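Local coordinates for protein 6-phosphogluconolactonase (Thermotoga maritima, PDB 1PBT) that hydrolyses 6-phosphogluconolactone to 6-phosphogluconate, the second step of the oxidative stage of the pentose phosphate pathway, at residues 34-39 against 71-76; 41-46 against 148-153; 45-50 against 57-62; 85-90 against 143-148; 167-172 against 177-182. One frame throughout, in Å; residues are numbered along the deposited sequence.

Interaction 1: residues 34-39 against 71-76; sequences GYVDFV and YEKLAE
Asp37, in the first turn of helix 35-53, and Lys73 of helix 67-74 are the nearest backbone pair here, their CA atoms 8.1 Å apart. The side chains span this gap lightly, at the protein surface. Val36 places CG1 anti to its backbone N (chi1 176°), and from there the methyl meets Lys73 CG at 4.1 Å, the two side chains crossing at about a right angle. Lys73 then bends at chi2 (-71°) and runs on extended, passing Asp37 with CE 4.3 Å from Asp37 OD1. Its charged end does not close the pair: Asp37 OD1 and Lys73 NZ stand 4.6 Å apart, so any attraction between the opposite charges is probably weak. Helix 35-53 leads into strand 57-61 and helix 67-74 leads out of it, so the contact joins two successive helical connections of the alpha/beta fold, packed side by side. Deeper down, Leu74 reaches Val40 and Ile43 of helix 35-53. Gly34 is the N-cap of helix 35-53, with Phe38 N bonded to Gly34 O at 3.0 Å. Toward the sheet, Val36 also touches Arg208 of strand 202-208, and Tyr35 OH is hydrogen-bonded to Phe239 O.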
# COMPACT_ATOMS: atom_id res chain seq x y z
N GLY A 34 -17.19 13.33 -4.71
CA GLY A 34 -17.38 12.05 -4.03
C GLY A 34 -16.22 11.09 -4.17
O GLY A 34 -16.42 9.90 -4.37
N TYR A 35 -15.00 11.61 -4.03
CA TYR A 35 -13.78 10.81 -4.17
C TYR A 35 -13.74 9.56 -3.31
O TYR A 35 -13.66 8.45 -3.82
CB TYR A 35 -12.55 11.66 -3.85
CG TYR A 35 -11.25 10.91 -4.02
CD1 TYR A 35 -10.69 10.71 -5.29
CD2 TYR A 35 -10.58 10.37 -2.92
CE1 TYR A 35 -9.49 9.99 -5.45
CE2 TYR A 35 -9.39 9.65 -3.07
CZ TYR A 35 -8.85 9.47 -4.34
OH TYR A 35 -7.66 8.79 -4.48
N VAL A 36 -13.78 9.74 -1.99
CA VAL A 36 -13.72 8.59 -1.10
C VAL A 36 -14.79 7.54 -1.39
O VAL A 36 -14.46 6.37 -1.58
CB VAL A 36 -13.81 9.04 0.37
CG1 VAL A 36 -13.84 7.82 1.27
CG2 VAL A 36 -12.61 9.91 0.70
N ASP A 37 -16.06 7.93 -1.44
CA ASP A 37 -17.11 6.96 -1.72
C ASP A 37 -16.88 6.22 -3.05
O ASP A 37 -17.09 5.02 -3.13
CB ASP A 37 -18.49 7.63 -1.76
CG ASP A 37 -18.94 8.12 -0.39
OD1 ASP A 37 -18.65 7.44 0.61
OD2 ASP A 37 -19.59 9.18 -0.33
N PHE A 38 -16.42 6.93 -4.08
CA PHE A 38 -16.17 6.30 -5.37
C PHE A 38 -15.08 5.23 -5.24
O PHE A 38 -15.24 4.10 -5.69
CB PHE A 38 -15.71 7.33 -6.41
CG PHE A 38 -15.54 6.76 -7.80
CD1 PHE A 38 -16.63 6.65 -8.66
CD2 PHE A 38 -14.30 6.33 -8.24
CE1 PHE A 38 -16.48 6.11 -9.93
CE2 PHE A 38 -14.13 5.78 -9.52
CZ PHE A 38 -15.23 5.68 -10.37
N VAL A 39 -13.97 5.62 -4.63
CA VAL A 39 -12.86 4.70 -4.44
C VAL A 39 -13.28 3.47 -3.63
O VAL A 39 -12.97 2.33 -3.99
CB VAL A 39 -11.72 5.39 -3.73
CG1 VAL A 39 -10.57 4.40 -3.48
CG2 VAL A 39 -11.27 6.59 -4.54
N TYR A 71 -9.93 3.47 4.10
CA TYR A 71 -9.90 2.28 4.93
C TYR A 71 -11.00 2.37 5.98
O TYR A 71 -11.65 1.38 6.32
CB TYR A 71 -8.55 2.11 5.64
CG TYR A 71 -7.34 2.08 4.74
CD1 TYR A 71 -7.43 1.60 3.42
CD2 TYR A 71 -6.08 2.46 5.22
CE1 TYR A 71 -6.29 1.51 2.61
CE2 TYR A 71 -4.93 2.37 4.41
CZ TYR A 71 -5.05 1.89 3.11
OH TYR A 71 -3.93 1.80 2.32
N GLU A 72 -11.20 3.58 6.49
CA GLU A 72 -12.21 3.85 7.51
C GLU A 72 -13.58 3.37 7.06
O GLU A 72 -14.32 2.74 7.82
CB GLU A 72 -12.22 5.35 7.80
CG GLU A 72 -13.08 5.78 8.96
CD GLU A 72 -12.67 7.14 9.48
OE1 GLU A 72 -12.28 8.00 8.66
OE2 GLU A 72 -12.74 7.35 10.71
N LYS A 73 -13.90 3.64 5.80
CA LYS A 73 -15.18 3.23 5.22
C LYS A 73 -15.17 1.74 4.90
O LYS A 73 -16.17 1.05 5.12
CB LYS A 73 -15.46 4.02 3.94
CG LYS A 73 -15.61 5.52 4.14
CD LYS A 73 -16.91 5.86 4.84
CE LYS A 73 -17.23 7.34 4.72
NZ LYS A 73 -18.60 7.65 5.21
N LEU A 74 -14.05 1.24 4.39
CA LEU A 74 -13.95 -0.18 4.06
C LEU A 74 -14.16 -1.06 5.30
O LEU A 74 -14.74 -2.14 5.21
CB LEU A 74 -12.59 -0.49 3.42
CG LEU A 74 -12.44 -0.09 1.95
CD1 LEU A 74 -11.00 -0.33 1.49
CD2 LEU A 74 -13.40 -0.90 1.10
N ALA A 75 -13.70 -0.58 6.45
CA ALA A 75 -13.85 -1.33 7.69
C ALA A 75 -15.31 -1.52 8.07
O ALA A 75 -15.65 -2.44 8.82
CB ALA A 75 -13.12 -0.62 8.80
N GLU A 76 -16.17 -0.66 7.55
CA GLU A 76 -17.59 -0.73 7.87
C GLU A 76 -18.36 -1.73 7.01
O GLU A 76 -19.47 -2.11 7.36
CB GLU A 76 -18.22 0.67 7.73
CG GLU A 76 -17.85 1.62 8.86
CD GLU A 76 -17.96 3.09 8.47
OE1 GLU A 76 -18.84 3.43 7.64
OE2 GLU A 76 -17.18 3.90 9.00

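Interaction 2: residues 41-46 against 148-153; sequences EKIRTK and FDLAIL
Ile43 and Ile152 reach toward each other tip to tip, the helix residue directed at the strand and the strand residue at the helix. Their CD1 atoms meet at 4.0 Å, and Ile152 CD1 also lies 4.1 Å from Ile43 CG2, so one strand methyl touches both branches of the helix residue. Ile152 makes this reach with an extended chain, its chi2 at 178°. Beside it, Leu150 presents its two methyls to different partners: CD2 approaches Ile43 CG2 at 4.3 Å, and CD1 approaches Lys46 CG at 4.4 Å, using the aliphatic part of the lysine. Helix 41-46 and strand 150-153 run nearly antiparallel, at 167° with axes 11.3 Å apart, as expected where a beta-alpha-beta crossover lays its helix over the parallel strands of an alpha/beta sheet. Val70 and Leu74 of helix 67-74, together with Leu204 of strand 202-208, also touch Ile43 in this buried layer. Away from the strand, Arg44 grips Glu41 side-on in a salt bridge: Arg44 NE donates to Glu41 OE1 at 2.9 Å in a nearly straight line (175°), and NH2 donates to OE2. Thr45 N and OG1 both donate to Glu41 O, from opposite faces of its carbonyl plane.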
# COMPACT_ATOMS: atom_id res chain seq x y z
N GLU A 41 -16.22 2.17 -3.28
CA GLU A 41 -17.07 1.30 -4.08
C GLU A 41 -16.23 0.47 -5.07
O GLU A 41 -16.50 -0.70 -5.30
CB GLU A 41 -18.13 2.13 -4.81
CG GLU A 41 -19.00 1.37 -5.79
CD GLU A 41 -19.65 0.13 -5.19
OE1 GLU A 41 -19.85 0.08 -3.96
OE2 GLU A 41 -19.99 -0.79 -5.97
N LYS A 42 -15.21 1.09 -5.66
CA LYS A 42 -14.37 0.37 -6.60
C LYS A 42 -13.58 -0.75 -5.91
O LYS A 42 -13.51 -1.88 -6.41
CB LYS A 42 -13.43 1.36 -7.29
CG LYS A 42 -14.10 2.15 -8.39
CD LYS A 42 -14.35 1.25 -9.60
CE LYS A 42 -15.04 2.00 -10.73
NZ LYS A 42 -16.40 2.42 -10.31
N ILE A 43 -12.98 -0.44 -4.76
CA ILE A 43 -12.22 -1.43 -4.01
C ILE A 43 -13.19 -2.50 -3.52
O ILE A 43 -12.89 -3.68 -3.54
CB ILE A 43 -11.52 -0.77 -2.80
CG1 ILE A 43 -10.47 0.22 -3.32
CG2 ILE A 43 -10.88 -1.84 -1.91
CD1 ILE A 43 -9.81 1.03 -2.23
N ARG A 44 -14.38 -2.09 -3.09
CA ARG A 44 -15.37 -3.05 -2.61
C ARG A 44 -15.74 -4.07 -3.68
O ARG A 44 -15.75 -5.27 -3.43
CB ARG A 44 -16.65 -2.33 -2.15
CG ARG A 44 -17.66 -3.26 -1.50
CD ARG A 44 -19.05 -2.64 -1.50
NE ARG A 44 -19.58 -2.55 -2.86
CZ ARG A 44 -19.88 -3.61 -3.62
NH1 ARG A 44 -19.71 -4.84 -3.16
NH2 ARG A 44 -20.36 -3.43 -4.84
N THR A 45 -16.04 -3.58 -4.88
CA THR A 45 -16.40 -4.47 -5.98
C THR A 45 -15.27 -5.42 -6.32
O THR A 45 -15.50 -6.61 -6.55
CB THR A 45 -16.74 -3.67 -7.25
OG1 THR A 45 -17.92 -2.89 -7.01
CG2 THR A 45 -16.99 -4.62 -8.42
N LYS A 46 -14.04 -4.91 -6.34
CA LYS A 46 -12.88 -5.73 -6.66
C LYS A 46 -12.64 -6.84 -5.64
O LYS A 46 -12.39 -7.98 -6.01
CB LYS A 46 -11.64 -4.85 -6.79
CG LYS A 46 -10.41 -5.61 -7.24
CD LYS A 46 -10.66 -6.32 -8.55
CE LYS A 46 -9.48 -7.21 -8.91
NZ LYS A 46 -9.78 -8.08 -10.08
N PHE A 148 0.48 -11.01 -4.18
CA PHE A 148 -0.56 -10.20 -3.56
C PHE A 148 -1.69 -10.04 -4.58
O PHE A 148 -1.46 -10.00 -5.78
CB PHE A 148 -0.05 -8.80 -3.19
CG PHE A 148 1.04 -8.80 -2.15
CD1 PHE A 148 0.82 -9.32 -0.88
CD2 PHE A 148 2.27 -8.21 -2.43
CE1 PHE A 148 1.82 -9.27 0.10
CE2 PHE A 148 3.27 -8.15 -1.47
CZ PHE A 148 3.04 -8.68 -0.19
N ASP A 149 -2.92 -9.93 -4.10
CA ASP A 149 -4.05 -9.77 -5.00
C ASP A 149 -4.28 -8.31 -5.34
O ASP A 149 -4.55 -7.94 -6.49
CB ASP A 149 -5.29 -10.35 -4.35
CG ASP A 149 -5.23 -11.84 -4.25
OD1 ASP A 149 -5.26 -12.48 -5.32
OD2 ASP A 149 -5.12 -12.37 -3.12
N LEU A 150 -4.13 -7.48 -4.32
CA LEU A 150 -4.39 -6.06 -4.44
C LEU A 150 -3.46 -5.23 -3.59
O LEU A 150 -3.16 -5.59 -2.45
CB LEU A 150 -5.85 -5.83 -4.01
CG LEU A 150 -6.50 -4.44 -4.00
CD1 LEU A 150 -6.76 -4.00 -5.43
CD2 LEU A 150 -7.84 -4.51 -3.24
N ALA A 151 -2.99 -4.12 -4.15
CA ALA A 151 -2.14 -3.19 -3.43
C ALA A 151 -2.84 -1.84 -3.49
O ALA A 151 -3.15 -1.36 -4.58
CB ALA A 151 -0.77 -3.11 -4.09
N ILE A 152 -3.12 -1.26 -2.33
CA ILE A 152 -3.77 0.05 -2.25
C ILE A 152 -2.65 0.98 -1.81
O ILE A 152 -2.24 0.98 -0.64
CB ILE A 152 -4.90 0.04 -1.23
CG1 ILE A 152 -5.86 -1.10 -1.57
CG2 ILE A 152 -5.63 1.40 -1.25
CD1 ILE A 152 -7.01 -1.26 -0.62
N LEU A 153 -2.16 1.76 -2.76
CA LEU A 153 -1.04 2.65 -2.49
C LEU A 153 -1.31 4.13 -2.64
O LEU A 153 -2.28 4.55 -3.27
CB LEU A 153 0.12 2.26 -3.41
CG LEU A 153 0.52 0.78 -3.43
CD1 LEU A 153 1.62 0.56 -4.47
CD2 LEU A 153 1.00 0.36 -2.04

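Interaction 3: residues 45-50 against 57-62; sequences TKMEKL and IFVVLA
Ile57 is the bump that fits between Met47 and Leu50, residues one helical turn apart. Its CG1 branch stands between the backbone N and the carbonyl carbon (chi1 64°), which divides the two arms: CG2 lies against Leu50 CB at 3.8 Å, while CD1 reaches Met47 CE at 3.9 Å. The fit is reciprocal. Met47, a selenomethionine in this crystal, runs out straight and then turns at chi3 (75°), crossing Ile57 at about a right angle and laying CE against both Ile57 CD1 and Val59 CG2, the latter 4.3 Å from CE. Alternate strand residues thus provide the hollow that the bent end of Met47 fills. Helix 45-50 and strand 57-61 run roughly antiparallel, at 151°, with axes 10.1 Å apart, and the chain turns back between them within six residues, as the helix of a beta-alpha-beta crossover enters its second strand. Ile84 and Leu150, on the two flanking strands, also touch Met47. The touching atoms are all carbons of buried residues, so the grip probably rests on close fit and exclusion of water, with no directional bond between the segments.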
# COMPACT_ATOMS: atom_id res chain seq x y z
N THR A 45 -16.04 -3.58 -4.88
CA THR A 45 -16.40 -4.47 -5.98
C THR A 45 -15.27 -5.42 -6.32
O THR A 45 -15.50 -6.61 -6.55
CB THR A 45 -16.74 -3.67 -7.25
OG1 THR A 45 -17.92 -2.89 -7.01
CG2 THR A 45 -16.99 -4.62 -8.42
N LYS A 46 -14.04 -4.91 -6.34
CA LYS A 46 -12.88 -5.73 -6.66
C LYS A 46 -12.64 -6.84 -5.64
O LYS A 46 -12.39 -7.98 -6.01
CB LYS A 46 -11.64 -4.85 -6.79
CG LYS A 46 -10.41 -5.61 -7.24
CD LYS A 46 -10.66 -6.32 -8.55
CE LYS A 46 -9.48 -7.21 -8.91
NZ LYS A 46 -9.78 -8.08 -10.08
N MSE A 47 -12.73 -6.50 -4.36
CA MSE A 47 -12.53 -7.49 -3.31
C MSE A 47 -13.65 -8.54 -3.38
O MSE A 47 -13.41 -9.73 -3.21
CB MSE A 47 -12.48 -6.81 -1.94
CG MSE A 47 -11.22 -5.96 -1.73
SE MSE A 47 -11.08 -5.02 -0.02
CE MSE A 47 -10.63 -6.52 1.09
N GLU A 48 -14.87 -8.09 -3.64
CA GLU A 48 -16.00 -9.01 -3.75
C GLU A 48 -15.73 -10.00 -4.87
O GLU A 48 -15.92 -11.19 -4.71
CB GLU A 48 -17.29 -8.24 -4.01
CG GLU A 48 -17.91 -7.65 -2.76
CD GLU A 48 -18.70 -8.67 -1.96
OE1 GLU A 48 -19.91 -8.82 -2.24
OE2 GLU A 48 -18.11 -9.32 -1.07
N LYS A 49 -15.26 -9.49 -6.01
CA LYS A 49 -14.95 -10.33 -7.15
C LYS A 49 -13.84 -11.32 -6.78
O LYS A 49 -13.92 -12.51 -7.11
CB LYS A 49 -14.49 -9.47 -8.34
CG LYS A 49 -15.61 -8.65 -9.00
CD LYS A 49 -15.09 -7.69 -10.08
CE LYS A 49 -14.24 -6.55 -9.48
NZ LYS A 49 -13.91 -5.46 -10.45
N LEU A 50 -12.81 -10.81 -6.11
CA LEU A 50 -11.69 -11.66 -5.72
C LEU A 50 -12.15 -12.78 -4.78
O LEU A 50 -11.72 -13.93 -4.92
CB LEU A 50 -10.60 -10.82 -5.02
CG LEU A 50 -9.73 -9.92 -5.91
CD1 LEU A 50 -8.95 -8.93 -5.05
CD2 LEU A 50 -8.78 -10.78 -6.73
N ILE A 57 -7.65 -13.81 0.21
CA ILE A 57 -7.08 -12.75 -0.60
C ILE A 57 -6.06 -12.00 0.25
O ILE A 57 -6.20 -11.91 1.47
CB ILE A 57 -8.16 -11.76 -1.15
CG1 ILE A 57 -8.86 -11.02 -0.02
CG2 ILE A 57 -9.19 -12.53 -1.97
CD1 ILE A 57 -9.83 -9.96 -0.54
N PHE A 58 -5.03 -11.48 -0.40
CA PHE A 58 -3.96 -10.78 0.30
C PHE A 58 -3.86 -9.37 -0.25
O PHE A 58 -3.69 -9.16 -1.45
CB PHE A 58 -2.66 -11.56 0.11
CG PHE A 58 -2.78 -13.00 0.53
CD1 PHE A 58 -2.48 -13.38 1.83
CD2 PHE A 58 -3.27 -13.94 -0.36
CE1 PHE A 58 -2.66 -14.70 2.24
CE2 PHE A 58 -3.46 -15.26 0.05
CZ PHE A 58 -3.16 -15.64 1.34
N VAL A 59 -3.98 -8.39 0.65
CA VAL A 59 -4.02 -6.99 0.26
C VAL A 59 -2.94 -6.17 0.94
O VAL A 59 -2.77 -6.25 2.14
CB VAL A 59 -5.39 -6.39 0.67
CG1 VAL A 59 -5.51 -4.95 0.21
CG2 VAL A 59 -6.52 -7.24 0.09
N VAL A 60 -2.22 -5.39 0.14
CA VAL A 60 -1.18 -4.51 0.68
C VAL A 60 -1.78 -3.12 0.88
O VAL A 60 -2.51 -2.62 0.02
CB VAL A 60 -0.01 -4.36 -0.29
CG1 VAL A 60 0.93 -3.28 0.20
CG2 VAL A 60 0.74 -5.67 -0.41
N LEU A 61 -1.46 -2.50 2.01
CA LEU A 61 -1.99 -1.18 2.34
C LEU A 61 -0.90 -0.15 2.64
O LEU A 61 -0.02 -0.40 3.47
CB LEU A 61 -2.87 -1.25 3.58
CG LEU A 61 -4.01 -2.26 3.64
CD1 LEU A 61 -4.68 -2.17 5.01
CD2 LEU A 61 -5.02 -1.97 2.52
N ALA A 62 -0.99 1.01 1.99
CA ALA A 62 -0.04 2.09 2.26
C ALA A 62 -0.68 2.96 3.35
O ALA A 62 -1.89 2.91 3.53
CB ALA A 62 0.19 2.92 1.00

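Interaction 4: residues 85-90 against 143-148; sequences HFFLSD and SATDQF
Strand 85-88 runs past the last turn of helix 130-144 and the loop after it, with Phe87 and Phe148 the nearest backbone pair at 9.2 Å between CA atoms. Phe87 carries the contact. Over one face of its ring lies Phe148 CE1, 3.7 Å above the plane and offset toward the rim; the two planes stand at 58° with centroids 5.2 Å apart, an oblique arrangement. At the ring's edge, close to its plane, Ala144 CB meets Phe87 CZ at 3.8 Å. Thr145 CG2 comes obliquely to Phe87 CZ, 4.3 Å away. Replacing Phe87 with an alanine would probably open a gap between Ala144 and Phe148 and leave the Phe148 ring freer to turn. The loop that brings Phe148 here is braced from within: Thr145 leaves helical geometry, and its OG1 donates to Gln147 O at 2.7 Å from above the carbonyl plane. His122 also stacks on Phe87, while Tyr137 and Ile141 of helix 130-144 add further packing. A formate, probably from the crystallisation liquor, lies near the Phe148 side chain. The arrangement is that of an alpha/beta fold, where a helix covering the sheet ends in a short loop leading to the next parallel strand, 150-153.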
# COMPACT_ATOMS: atom_id res chain seq x y z
N HIS A 85 -6.34 -11.07 4.21
CA HIS A 85 -5.08 -10.83 4.92
C HIS A 85 -4.49 -9.50 4.46
O HIS A 85 -4.46 -9.20 3.26
CB HIS A 85 -4.10 -11.98 4.64
CG HIS A 85 -4.63 -13.32 5.05
ND1 HIS A 85 -5.71 -13.91 4.44
CD2 HIS A 85 -4.28 -14.14 6.07
CE1 HIS A 85 -6.01 -15.03 5.07
NE2 HIS A 85 -5.16 -15.19 6.06
N PHE A 86 -4.01 -8.71 5.41
CA PHE A 86 -3.46 -7.39 5.13
C PHE A 86 -1.97 -7.26 5.43
O PHE A 86 -1.47 -7.79 6.42
CB PHE A 86 -4.21 -6.32 5.94
CG PHE A 86 -5.63 -6.09 5.50
CD1 PHE A 86 -5.90 -5.45 4.30
CD2 PHE A 86 -6.70 -6.49 6.29
CE1 PHE A 86 -7.21 -5.20 3.89
CE2 PHE A 86 -8.02 -6.25 5.90
CZ PHE A 86 -8.27 -5.60 4.69
N PHE A 87 -1.28 -6.50 4.59
CA PHE A 87 0.15 -6.27 4.75
C PHE A 87 0.43 -4.78 4.58
O PHE A 87 -0.08 -4.16 3.65
CB PHE A 87 0.92 -7.02 3.66
CG PHE A 87 0.61 -8.48 3.61
CD1 PHE A 87 1.45 -9.40 4.23
CD2 PHE A 87 -0.53 -8.95 2.96
CE1 PHE A 87 1.17 -10.77 4.21
CE2 PHE A 87 -0.83 -10.31 2.92
CZ PHE A 87 0.03 -11.22 3.55
N LEU A 88 1.23 -4.19 5.46
CA LEU A 88 1.58 -2.79 5.27
C LEU A 88 2.62 -2.70 4.15
O LEU A 88 3.48 -3.56 4.04
CB LEU A 88 2.20 -2.19 6.53
CG LEU A 88 1.24 -1.50 7.48
CD1 LEU A 88 0.18 -2.49 7.95
CD2 LEU A 88 2.03 -0.92 8.65
N SER A 89 2.54 -1.66 3.33
CA SER A 89 3.51 -1.50 2.25
C SER A 89 4.86 -1.02 2.79
O SER A 89 5.90 -1.24 2.18
CB SER A 89 3.02 -0.46 1.24
OG SER A 89 2.81 0.77 1.89
N ASP A 90 4.82 -0.37 3.93
CA ASP A 90 6.05 0.15 4.53
C ASP A 90 5.74 0.68 5.93
O ASP A 90 4.58 0.88 6.30
CB ASP A 90 6.61 1.29 3.68
CG ASP A 90 5.72 2.52 3.71
OD1 ASP A 90 4.63 2.48 3.12
OD2 ASP A 90 6.12 3.51 4.35
N SER A 143 5.74 -16.56 3.81
CA SER A 143 4.97 -17.66 4.36
C SER A 143 3.49 -17.54 4.07
O SER A 143 2.80 -18.54 3.87
CB SER A 143 5.19 -17.76 5.88
OG SER A 143 4.41 -18.81 6.43
N ALA A 144 2.99 -16.31 4.02
CA ALA A 144 1.56 -16.10 3.79
C ALA A 144 1.12 -16.25 2.33
O ALA A 144 0.04 -16.80 2.05
CB ALA A 144 1.14 -14.73 4.33
N THR A 145 1.94 -15.79 1.39
CA THR A 145 1.56 -15.85 -0.01
C THR A 145 2.75 -15.62 -0.94
O THR A 145 3.78 -15.09 -0.52
CB THR A 145 0.50 -14.78 -0.31
OG1 THR A 145 0.09 -14.87 -1.67
CG2 THR A 145 1.07 -13.39 -0.03
N ASP A 146 2.61 -16.00 -2.20
CA ASP A 146 3.68 -15.79 -3.16
C ASP A 146 3.28 -14.68 -4.11
O ASP A 146 4.07 -14.28 -4.98
CB ASP A 146 3.95 -17.09 -3.92
CG ASP A 146 2.70 -17.66 -4.55
OD1 ASP A 146 2.49 -18.90 -4.45
OD2 ASP A 146 1.92 -16.89 -5.15
N GLN A 147 2.08 -14.15 -3.93
CA GLN A 147 1.56 -13.10 -4.80
C GLN A 147 0.44 -12.33 -4.10
O GLN A 147 -0.45 -12.93 -3.50
CB GLN A 147 1.06 -13.76 -6.09
CG GLN A 147 0.01 -13.00 -6.90
CD GLN A 147 -0.59 -13.87 -8.00
OE1 GLN A 147 0.03 -14.12 -9.03
NE2 GLN A 147 -1.81 -14.34 -7.78
N PHE A 148 0.48 -11.01 -4.18
CA PHE A 148 -0.56 -10.20 -3.56
C PHE A 148 -1.69 -10.04 -4.58
O PHE A 148 -1.46 -10.00 -5.78
CB PHE A 148 -0.05 -8.80 -3.19
CG PHE A 148 1.04 -8.80 -2.15
CD1 PHE A 148 0.82 -9.32 -0.88
CD2 PHE A 148 2.27 -8.21 -2.43
CE1 PHE A 148 1.82 -9.27 0.10
CE2 PHE A 148 3.27 -8.15 -1.47
CZ PHE A 148 3.04 -8.68 -0.19

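Interaction 5: residues 167-172 against 177-182; sequences LETGNK and TFTDPS
Thr169 sets OG1 beside its backbone N (chi1 -57°), which leaves CG2 opposite that N; in Thr177 it is OG1 that lies opposite the N (chi1 -169°), putting CG2 between N and carbonyl carbon, and the two methyls meet. At 3.5 Å between Thr169 CG2 and Thr177 CG2 the packing is tight. Thr179 CG2 adds a second touch on Thr169 CG2 at 3.7 Å, the two side chains crossing at about a right angle. Lys172 lays its chain across Thr177, with CG 3.6 Å from Thr177 OG1. A water bridges the segments, donating to Phe178 O at 2.9 Å and bonded to Thr169 OG1. Thr179 OG1 donates to Asp180 O at 2.8 Å and is also hydrogen-bonded to Arg189 N; Ser182 OG donates to Asp180 O from the other face of its plane. A valine in place of Thr179 would probably leave Arg189 N without its hydroxyl acceptor and Asp180 O with one donor fewer. Strand 176-178 pairs antiparallel with strand 189-192, whose Thr191 touches Thr169 and Thr177, while Phe178 packs on helix 130-144.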
# COMPACT_ATOMS: atom_id res chain seq x y z
N LEU A 167 15.60 5.05 -6.25
CA LEU A 167 15.42 3.88 -7.10
C LEU A 167 16.22 2.68 -6.60
O LEU A 167 15.76 1.55 -6.73
CB LEU A 167 15.79 4.20 -8.55
CG LEU A 167 14.94 5.29 -9.23
CD1 LEU A 167 15.26 5.35 -10.72
CD2 LEU A 167 13.46 4.96 -9.06
N GLU A 168 17.39 2.91 -6.01
CA GLU A 168 18.21 1.81 -5.49
C GLU A 168 17.38 0.99 -4.49
O GLU A 168 17.39 -0.25 -4.51
CB GLU A 168 19.46 2.35 -4.79
CG GLU A 168 20.45 1.26 -4.39
CD GLU A 168 21.58 1.77 -3.49
OE1 GLU A 168 21.81 2.99 -3.43
OE2 GLU A 168 22.24 0.92 -2.86
N THR A 169 16.66 1.70 -3.63
CA THR A 169 15.84 1.03 -2.63
C THR A 169 14.77 0.17 -3.29
O THR A 169 14.52 -0.96 -2.89
CB THR A 169 15.12 2.05 -1.73
OG1 THR A 169 16.08 2.92 -1.11
CG2 THR A 169 14.30 1.33 -0.65
N GLY A 170 14.12 0.72 -4.31
CA GLY A 170 13.07 -0.04 -4.96
C GLY A 170 13.59 -1.24 -5.71
O GLY A 170 12.92 -2.27 -5.82
N ASN A 171 14.81 -1.11 -6.22
CA ASN A 171 15.42 -2.17 -7.00
C ASN A 171 16.16 -3.21 -6.17
O ASN A 171 16.83 -4.08 -6.74
CB ASN A 171 16.39 -1.58 -8.03
CG ASN A 171 15.70 -0.73 -9.07
OD1 ASN A 171 14.61 -1.06 -9.54
ND2 ASN A 171 16.34 0.37 -9.45
N LYS A 172 16.06 -3.12 -4.85
CA LYS A 172 16.73 -4.10 -3.99
C LYS A 172 16.26 -5.50 -4.33
O LYS A 172 15.07 -5.74 -4.60
CB LYS A 172 16.46 -3.82 -2.52
CG LYS A 172 17.21 -2.63 -1.95
CD LYS A 172 18.69 -2.96 -1.70
CE LYS A 172 19.42 -1.75 -1.10
NZ LYS A 172 20.84 -2.03 -0.77
N THR A 177 13.12 -4.22 2.24
CA THR A 177 14.41 -3.59 2.53
C THR A 177 14.26 -2.43 3.49
O THR A 177 13.15 -2.09 3.91
CB THR A 177 15.14 -3.10 1.24
OG1 THR A 177 16.49 -2.75 1.57
CG2 THR A 177 14.45 -1.88 0.64
N PHE A 178 15.37 -1.81 3.87
CA PHE A 178 15.27 -0.68 4.77
C PHE A 178 16.14 0.46 4.27
O PHE A 178 17.05 0.24 3.48
CB PHE A 178 15.62 -1.08 6.21
CG PHE A 178 17.04 -1.55 6.40
CD1 PHE A 178 18.04 -0.64 6.74
CD2 PHE A 178 17.36 -2.89 6.27
CE1 PHE A 178 19.35 -1.07 6.94
CE2 PHE A 178 18.68 -3.34 6.47
CZ PHE A 178 19.67 -2.42 6.81
N THR A 179 15.84 1.66 4.75
CA THR A 179 16.53 2.86 4.31
C THR A 179 17.19 3.66 5.43
O THR A 179 16.96 3.44 6.62
CB THR A 179 15.57 3.84 3.61
OG1 THR A 179 14.74 4.47 4.60
CG2 THR A 179 14.67 3.12 2.61
N ASP A 180 18.00 4.62 5.00
CA ASP A 180 18.64 5.55 5.92
C ASP A 180 17.51 6.52 6.24
O ASP A 180 16.44 6.45 5.63
CB ASP A 180 19.75 6.33 5.20
CG ASP A 180 20.86 5.44 4.68
OD1 ASP A 180 21.51 5.84 3.69
OD2 ASP A 180 21.08 4.36 5.26
N PRO A 181 17.71 7.43 7.20
CA PRO A 181 16.60 8.35 7.47
C PRO A 181 16.19 9.02 6.17
O PRO A 181 17.04 9.56 5.45
CB PRO A 181 17.20 9.31 8.48
CG PRO A 181 18.07 8.39 9.29
CD PRO A 181 18.76 7.57 8.22
N SER A 182 14.89 8.99 5.87
CA SER A 182 14.38 9.56 4.63
C SER A 182 12.95 10.06 4.73
O SER A 182 12.20 9.67 5.63
CB SER A 182 14.42 8.50 3.52
OG SER A 182 15.71 7.96 3.36
O HOH W 1 17.72 0.79 0.71

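In the fold
Interactions 1, 2 and 3 follow helix 35-53 along its length. Interactions 2 and 3 share Thr45 and Lys46, and their centres are about 4 Å apart, since both set helix 35-53 against neighbouring parallel strands, 150-153 and 57-61: Leu150 O and Val60 N lie 2.8 Å apart, a probable hydrogen bond. Interaction 1 joins them through helix 67-74, where Leu74 CD1 meets Ile43 CG2 at 3.7 Å. Interaction 4 continues the sheet beyond strand 57-61, and shares Phe148 with interaction 2; a formate about 4 Å from the Phe148 side chain may mark a pocket there. Interaction 5 stands apart, its centre about 31 Å from that of interaction 1 and about 19 Å from that of interaction 4.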